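Local coordinates for beta-glucanase (Podospora anserina, PDB 4LE4), which probably hydrolyses beta-glucan chains as a family 131 glycoside hydrolase and is captured here with cellotriose, at residues S15-L18 / N19-S22; G36-V40 / S41-N45; T65-N68 / T69-W72. All coordinates share one frame; numbering follows the deposited sequence.

Contact 1: residues S15-L18 / N19-S22; sequences SADL and NKWS
Asn19, Lys20 and Trp21 each reach back three residues, through backbone hydrogen bonds, to the carbonyls of Ala16, Asp17 and Leu18. Asn19 N lies 3.0 Å from Ala16 O, Lys20 N 3.1 Å from Asp17 O, and Trp21 N 3.2 Å from Leu18 O. The compact side of the turn is the backbone and Leu18. The Leu18 side chain is buried, lying on Tyr30 and Tyr32 of strand 30-34 and on Met12. The Trp21 side chain meets segment 15-18 only at CB, which is 3.6 Å from Leu18 O. With CG anti to the backbone N (chi1 -174°), the buried indole is carried away from that segment, and its NE1 bonds to Gln85 OE1. The repeated i to i+3 bonding is that of a short 3-10 helix, residues 15-20, in the loop joining strands 2-6 and 30-34. The protein has no regular alpha-helix and is made of strands and loops. The loose side is that of Asp17 and Lys20, nearer the solvent, which run side by side and point the same way. The extended Lys20 chain passes over Asp17 O, with CG 3.4 Å from it. Lys20 CE comes within 3.6 Å of Asp17 OD1, but the salt bridge from NZ to OD1 is long, at 3.9 Å. The other carboxylate oxygen, OD2, takes a hydrogen bond from Thr13 N. Lys20 and Asn19 face solvent.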
loop_
_atom_site.group_PDB
_atom_site.type_symbol
_atom_site.label_atom_id
_atom_site.label_comp_id
_atom_site.label_asym_id
_atom_site.label_seq_id
_atom_site.Cartn_x
_atom_site.Cartn_y
_atom_site.Cartn_z
ATOM N N SER A 15 17.169 1.427 0.336
ATOM C CA SER A 15 16.306 1.652 -0.822
ATOM C C SER A 15 17.068 1.827 -2.132
ATOM O O SER A 15 16.467 1.792 -3.215
ATOM C CB SER A 15 15.403 2.866 -0.575
ATOM O OG SER A 15 16.182 4.033 -0.397
ATOM N N ALA A 16 18.388 2.018 -2.032
ATOM C CA ALA A 16 19.246 2.147 -3.213
ATOM C C ALA A 16 19.160 0.874 -4.039
ATOM O O ALA A 16 19.384 0.898 -5.236
ATOM C CB ALA A 16 20.721 2.382 -2.801
ATOM N N ASP A 17 18.823 -0.239 -3.399
ATOM C CA ASP A 17 18.734 -1.486 -4.128
ATOM C C ASP A 17 17.601 -1.474 -5.156
ATOM O O ASP A 17 17.575 -2.309 -6.049
ATOM C CB ASP A 17 18.586 -2.662 -3.159
ATOM C CG ASP A 17 19.829 -2.843 -2.265
ATOM O OD1 ASP A 17 20.918 -2.427 -2.710
ATOM O OD2 ASP A 17 19.738 -3.393 -1.136
ATOM N N LEU A 18 16.674 -0.515 -5.029
ATOM C CA LEU A 18 15.579 -0.416 -5.963
ATOM C C LEU A 18 16.106 0.001 -7.305
ATOM O O LEU A 18 15.488 -0.305 -8.326
ATOM C CB LEU A 18 14.533 0.609 -5.496
ATOM C CG LEU A 18 13.678 0.151 -4.309
ATOM C CD1 LEU A 18 12.821 1.339 -3.838
ATOM C CD2 LEU A 18 12.805 -1.026 -4.695
ATOM N N ASN A 19 17.239 0.706 -7.310
ATOM C CA ASN A 19 17.842 1.161 -8.555
ATOM C C ASN A 19 18.393 0.010 -9.387
ATOM O O ASN A 19 18.749 0.203 -10.553
ATOM C CB ASN A 19 18.977 2.142 -8.281
ATOM C CG ASN A 19 18.488 3.509 -7.836
ATOM O OD1 ASN A 19 19.152 4.180 -7.027
ATOM N ND2 ASN A 19 17.352 3.942 -8.372
ATOM N N LYS A 20 18.487 -1.184 -8.809
ATOM C CA LYS A 20 19.006 -2.304 -9.589
ATOM C C LYS A 20 18.008 -2.757 -10.656
ATOM O O LYS A 20 18.371 -3.413 -11.632
ATOM C CB LYS A 20 19.337 -3.484 -8.684
ATOM C CG LYS A 20 20.455 -3.217 -7.696
ATOM C CD LYS A 20 20.574 -4.401 -6.737
ATOM C CE LYS A 20 21.693 -4.200 -5.728
ATOM N NZ LYS A 20 21.881 -5.438 -4.910
ATOM N N TRP A 21 16.748 -2.387 -10.478
ATOM C CA TRP A 21 15.709 -2.777 -11.423
ATOM C C TRP A 21 15.641 -1.834 -12.611
ATOM O O TRP A 21 15.820 -0.630 -12.456
ATOM C CB TRP A 21 14.355 -2.775 -10.725
ATOM C CG TRP A 21 13.246 -3.296 -11.580
ATOM C CD1 TRP A 21 12.766 -4.570 -11.603
ATOM C CD2 TRP A 21 12.460 -2.553 -12.522
ATOM N NE1 TRP A 21 11.736 -4.667 -12.493
ATOM C CE2 TRP A 21 11.522 -3.449 -13.074
ATOM C CE3 TRP A 21 12.457 -1.219 -12.951
ATOM C CZ2 TRP A 21 10.582 -3.058 -14.036
ATOM C CZ3 TRP A 21 11.525 -0.830 -13.908
ATOM C CH2 TRP A 21 10.601 -1.750 -14.440
ATOM N N SER A 22 15.381 -2.398 -13.793
ATOM C CA SER A 22 15.226 -1.622 -15.028
ATOM C C SER A 22 14.391 -2.459 -15.975
ATOM O O SER A 22 14.281 -3.671 -15.805
ATOM C CB SER A 22 16.578 -1.324 -15.695
ATOM O OG SER A 22 17.109 -2.502 -16.263
#

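Contact 2: residues G36-V40 / S41-N45; sequences GSSPV and SAYVN
Val40 O is gripped by two backbone donors, Tyr43 N at 2.8 Å and Val44 N at 2.9 Å. Ala42 N adds a bond to Pro39 O at 3.0 Å. Farther out, Ser38 N donates to Tyr43 OH at 3.0 Å, and the bond is fairly straight (159°). Thr69 OG1 also bonds to Tyr43 OH and to Ser38 OG, so both hydroxyls have a partner in the loop after strand 61-66. The Tyr43 side chain runs back along 36-40, with CG anti to its carbonyl carbon (chi1 -48°). This brings the phenol oxygen, Tyr43 OH, to 3.2 Å from Gly36 CA. The Ala42 methyl lies over the centre of one ring face. The same methyl, Ala42 CB, meets Ser38 CB at 3.6 Å. On the buried side, Val40 CG2 touches Val44 CB at 4.0 Å, and Val40 also packs on Leu18 and Tyr32. The backbone bonds make two overlapping i+3 turns, the second joined by an i+4 bond. They carry the chain from the loop into strand 44-47, which pairs with strand 61-66 in the beta-sandwich expected for the concanavalin clan.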
loop_
_atom_site.group_PDB
_atom_site.type_symbol
_atom_site.label_atom_id
_atom_site.label_comp_id
_atom_site.label_asym_id
_atom_site.label_seq_id
_atom_site.Cartn_x
_atom_site.Cartn_y
_atom_site.Cartn_z
ATOM N N GLY A 36 9.025 10.608 -9.344
ATOM C CA GLY A 36 9.398 11.870 -9.955
ATOM C C GLY A 36 10.834 11.930 -10.432
ATOM O O GLY A 36 11.522 10.914 -10.517
ATOM N N SER A 37 11.298 13.149 -10.684
ATOM C CA SER A 37 12.628 13.395 -11.212
ATOM C C SER A 37 13.807 13.281 -10.236
ATOM O O SER A 37 14.951 13.256 -10.674
ATOM C CB SER A 37 12.639 14.782 -11.890
ATOM O OG SER A 37 12.395 15.814 -10.941
ATOM N N SER A 38 13.555 13.214 -8.934
ATOM C CA SER A 38 14.660 13.094 -7.970
ATOM C C SER A 38 15.147 11.650 -7.804
ATOM O O SER A 38 14.538 10.716 -8.325
ATOM C CB SER A 38 14.235 13.627 -6.597
ATOM O OG SER A 38 13.785 14.970 -6.668
ATOM N N PRO A 39 16.282 11.457 -7.098
ATOM C CA PRO A 39 16.864 10.131 -6.846
ATOM C C PRO A 39 15.964 9.373 -5.872
ATOM O O PRO A 39 15.147 9.978 -5.169
ATOM C CB PRO A 39 18.225 10.466 -6.225
ATOM C CG PRO A 39 18.593 11.777 -6.915
ATOM C CD PRO A 39 17.265 12.521 -6.791
ATOM N N VAL A 40 16.134 8.064 -5.795
ATOM C CA VAL A 40 15.254 7.273 -4.938
ATOM C C VAL A 40 15.214 7.714 -3.471
ATOM O O VAL A 40 14.157 7.692 -2.862
ATOM C CB VAL A 40 15.607 5.751 -5.044
ATOM C CG1 VAL A 40 16.998 5.476 -4.426
ATOM C CG2 VAL A 40 14.534 4.897 -4.330
ATOM N N SER A 41 16.346 8.143 -2.898
ATOM C CA SER A 41 16.334 8.549 -1.497
ATOM C C SER A 41 15.431 9.752 -1.193
ATOM O O SER A 41 15.156 10.061 -0.030
ATOM C CB SER A 41 17.769 8.780 -0.986
ATOM O OG SER A 41 18.375 9.846 -1.660
ATOM N N ALA A 42 14.941 10.421 -2.232
ATOM C CA ALA A 42 13.985 11.500 -2.008
ATOM C C ALA A 42 12.583 10.916 -1.760
ATOM O O ALA A 42 11.738 11.565 -1.133
ATOM C CB ALA A 42 13.906 12.405 -3.231
ATOM N N TYR A 43 12.353 9.699 -2.267
ATOM C CA TYR A 43 11.030 9.072 -2.197
ATOM C C TYR A 43 10.846 7.799 -1.367
ATOM O O TYR A 43 9.756 7.538 -0.860
ATOM C CB TYR A 43 10.568 8.761 -3.631
ATOM C CG TYR A 43 10.716 9.884 -4.591
ATOM C CD1 TYR A 43 10.118 11.108 -4.353
ATOM C CD2 TYR A 43 11.417 9.697 -5.801
ATOM C CE1 TYR A 43 10.205 12.124 -5.295
ATOM C CE2 TYR A 43 11.508 10.708 -6.731
ATOM C CZ TYR A 43 10.897 11.912 -6.472
ATOM O OH TYR A 43 10.978 12.905 -7.412
ATOM N N VAL A 44 11.901 7.008 -1.221
ATOM C CA VAL A 44 11.771 5.771 -0.493
ATOM C C VAL A 44 13.006 5.600 0.404
ATOM O O VAL A 44 14.117 5.722 -0.074
ATOM C CB VAL A 44 11.710 4.578 -1.467
ATOM C CG1 VAL A 44 11.374 3.294 -0.678
ATOM C CG2 VAL A 44 10.642 4.820 -2.550
ATOM N N ASN A 45 12.788 5.338 1.680
ATOM C CA ASN A 45 13.900 5.120 2.609
ATOM C C ASN A 45 13.509 4.001 3.540
ATOM O O ASN A 45 12.374 3.958 4.008
ATOM C CB ASN A 45 14.206 6.392 3.408
ATOM C CG ASN A 45 14.785 7.492 2.547
ATOM O OD1 ASN A 45 14.066 8.379 2.065
ATOM N ND2 ASN A 45 16.084 7.431 2.326
#

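Contact 3: residues T65-N68 / T69-W72; sequences TLDN and TAYW
Asp67 and Thr69 form an Asx turn inside a type I beta turn that runs from Asp67 to Ala70, just past the end of strand 61-66. The carboxylate oxygen Asp67 OD1 takes two hydrogen bonds from one residue. Thr69 OG1 donates to Asp67 OD1 at 2.6 Å, on the syn lone pair, the side of OD2. Thr69 N donates to Asp67 OD1 at 2.7 Å, from above the carboxylate plane. The two donors thus reach the oxygen from different directions and fix the rotation of the carboxylate. Asp67 CG lies between its own backbone N and carbonyl carbon (chi1 69°), which brings OD1 round to Thr69. Thr69 OG1 takes the corresponding place on its own residue (chi1 69°), and the two side chains cross at an angle. The main-chain bond of the beta turn, Ala70 N to Asp67 O, is 3.2 Å long and straight (168°). Beyond this, Ala70 is the centre of an inverse gamma turn, whose bond from Tyr71 N to Thr69 O is weak. The Ala70 methyl points back into the turn, and Ala70 CB meets Leu66 CD2 at 4.0 Å. Asn68 O lies in the plane of the Tyr71 ring, at its edge, 3.6 Å from Tyr71 CE2. Two outside bonds steady the loop: Arg78 NH2 is a second donor to Asp67 O, and Tyr71 OH is bonded to Asp219 OD2. The turn leads from strand 61-66 toward strand 78-84. Leu66 packs on that second strand and on strand 222-233, and Ala70 makes a backbone bond with Arg79.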
loop_
_atom_site.group_PDB
_atom_site.type_symbol
_atom_site.label_atom_id
_atom_site.label_comp_id
_atom_site.label_asym_id
_atom_site.label_seq_id
_atom_site.Cartn_x
_atom_site.Cartn_y
_atom_site.Cartn_z
ATOM N N THR A 65 7.677 8.831 0.423
ATOM C CA THR A 65 7.480 10.276 0.451
ATOM C C THR A 65 7.016 10.941 -0.837
ATOM O O THR A 65 7.491 10.624 -1.919
ATOM C CB THR A 65 8.829 10.938 0.840
ATOM O OG1 THR A 65 9.188 10.509 2.165
ATOM C CG2 THR A 65 8.742 12.456 0.784
ATOM N N LEU A 66 6.100 11.885 -0.700
ATOM C CA LEU A 66 5.670 12.673 -1.834
ATOM C C LEU A 66 6.251 14.034 -1.506
ATOM O O LEU A 66 6.028 14.554 -0.399
ATOM C CB LEU A 66 4.159 12.833 -1.884
ATOM C CG LEU A 66 3.346 11.567 -2.128
ATOM C CD1 LEU A 66 1.821 11.892 -2.114
ATOM C CD2 LEU A 66 3.765 11.023 -3.480
ATOM N N ASP A 67 7.006 14.600 -2.434
ATOM C CA ASP A 67 7.547 15.939 -2.199
ATOM C C ASP A 67 7.209 16.795 -3.404
ATOM O O ASP A 67 6.404 16.383 -4.216
ATOM C CB ASP A 67 9.056 15.901 -1.910
ATOM C CG ASP A 67 9.918 15.507 -3.122
ATOM O OD1 ASP A 67 9.426 15.440 -4.271
ATOM O OD2 ASP A 67 11.138 15.280 -2.906
ATOM N N ASN A 68 7.817 17.976 -3.542
ATOM C CA ASN A 68 7.466 18.831 -4.664
ATOM C C ASN A 68 7.821 18.304 -6.036
ATOM O O ASN A 68 7.322 18.814 -7.044
ATOM C CB ASN A 68 8.070 20.226 -4.505
ATOM C CG ASN A 68 7.540 20.951 -3.292
ATOM O OD1 ASN A 68 6.328 20.975 -3.038
ATOM N ND2 ASN A 68 8.448 21.564 -2.529
ATOM N N THR A 69 8.657 17.268 -6.091
ATOM C CA THR A 69 9.084 16.712 -7.377
ATOM C C THR A 69 8.447 15.349 -7.712
ATOM O O THR A 69 8.787 14.737 -8.724
ATOM C CB THR A 69 10.592 16.480 -7.374
ATOM O OG1 THR A 69 10.889 15.408 -6.467
ATOM C CG2 THR A 69 11.319 17.745 -6.868
ATOM N N ALA A 70 7.553 14.888 -6.852
ATOM C CA ALA A 70 6.932 13.579 -7.023
ATOM C C ALA A 70 5.862 13.504 -8.113
ATOM O O ALA A 70 4.739 13.091 -7.845
ATOM C CB ALA A 70 6.368 13.104 -5.696
ATOM N N TYR A 71 6.245 13.865 -9.336
ATOM C CA TYR A 71 5.330 13.836 -10.471
ATOM C C TYR A 71 5.923 12.928 -11.529
ATOM O O TYR A 71 7.082 13.101 -11.916
ATOM C CB TYR A 71 5.135 15.251 -11.031
ATOM C CG TYR A 71 4.321 16.131 -10.125
ATOM C CD1 TYR A 71 2.925 16.152 -10.218
ATOM C CD2 TYR A 71 4.932 16.900 -9.139
ATOM C CE1 TYR A 71 2.164 16.907 -9.367
ATOM C CE2 TYR A 71 4.171 17.651 -8.264
ATOM C CZ TYR A 71 2.784 17.649 -8.388
ATOM O OH TYR A 71 2.021 18.364 -7.505
ATOM N N TRP A 72 5.134 11.961 -12.001
ATOM C CA TRP A 72 5.600 11.006 -12.996
ATOM C C TRP A 72 4.960 11.219 -14.370
ATOM O O TRP A 72 3.764 11.460 -14.478
ATOM C CB TRP A 72 5.279 9.571 -12.540
ATOM C CG TRP A 72 5.676 8.484 -13.515
ATOM C CD1 TRP A 72 6.951 8.171 -13.935
ATOM C CD2 TRP A 72 4.799 7.565 -14.185
ATOM N NE1 TRP A 72 6.907 7.112 -14.827
ATOM C CE2 TRP A 72 5.599 6.731 -14.993
ATOM C CE3 TRP A 72 3.402 7.375 -14.183
ATOM C CZ2 TRP A 72 5.049 5.715 -15.798
ATOM C CZ3 TRP A 72 2.859 6.368 -14.978
ATOM C CH2 TRP A 72 3.681 5.553 -15.771
#

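The three contacts come in series along the chain, all within the family 131 catalytic region. Contact 1 lies between strands 2-6 and 30-34, contact 2 enters strand 44-47, and contact 3 leaves strand 61-66. Contacts 2 and 3 are closest, with centres about 8 Å apart. Their strands are antiparallel neighbours in one sheet, and Tyr43 O bonds to Thr65 N beside strand 44-47. Contact 1 is about 11 Å from contact 2, centre to centre. They meet through a hydrogen bond between Ser15 OG and Val44 O, with Asn19 and Ser15 packing on Val40. Contacts 1 and 3 do not touch: centres about 18 Å apart, nearest atoms about 9 Å. Contact 2 thus sits in the middle and joins the two other loops.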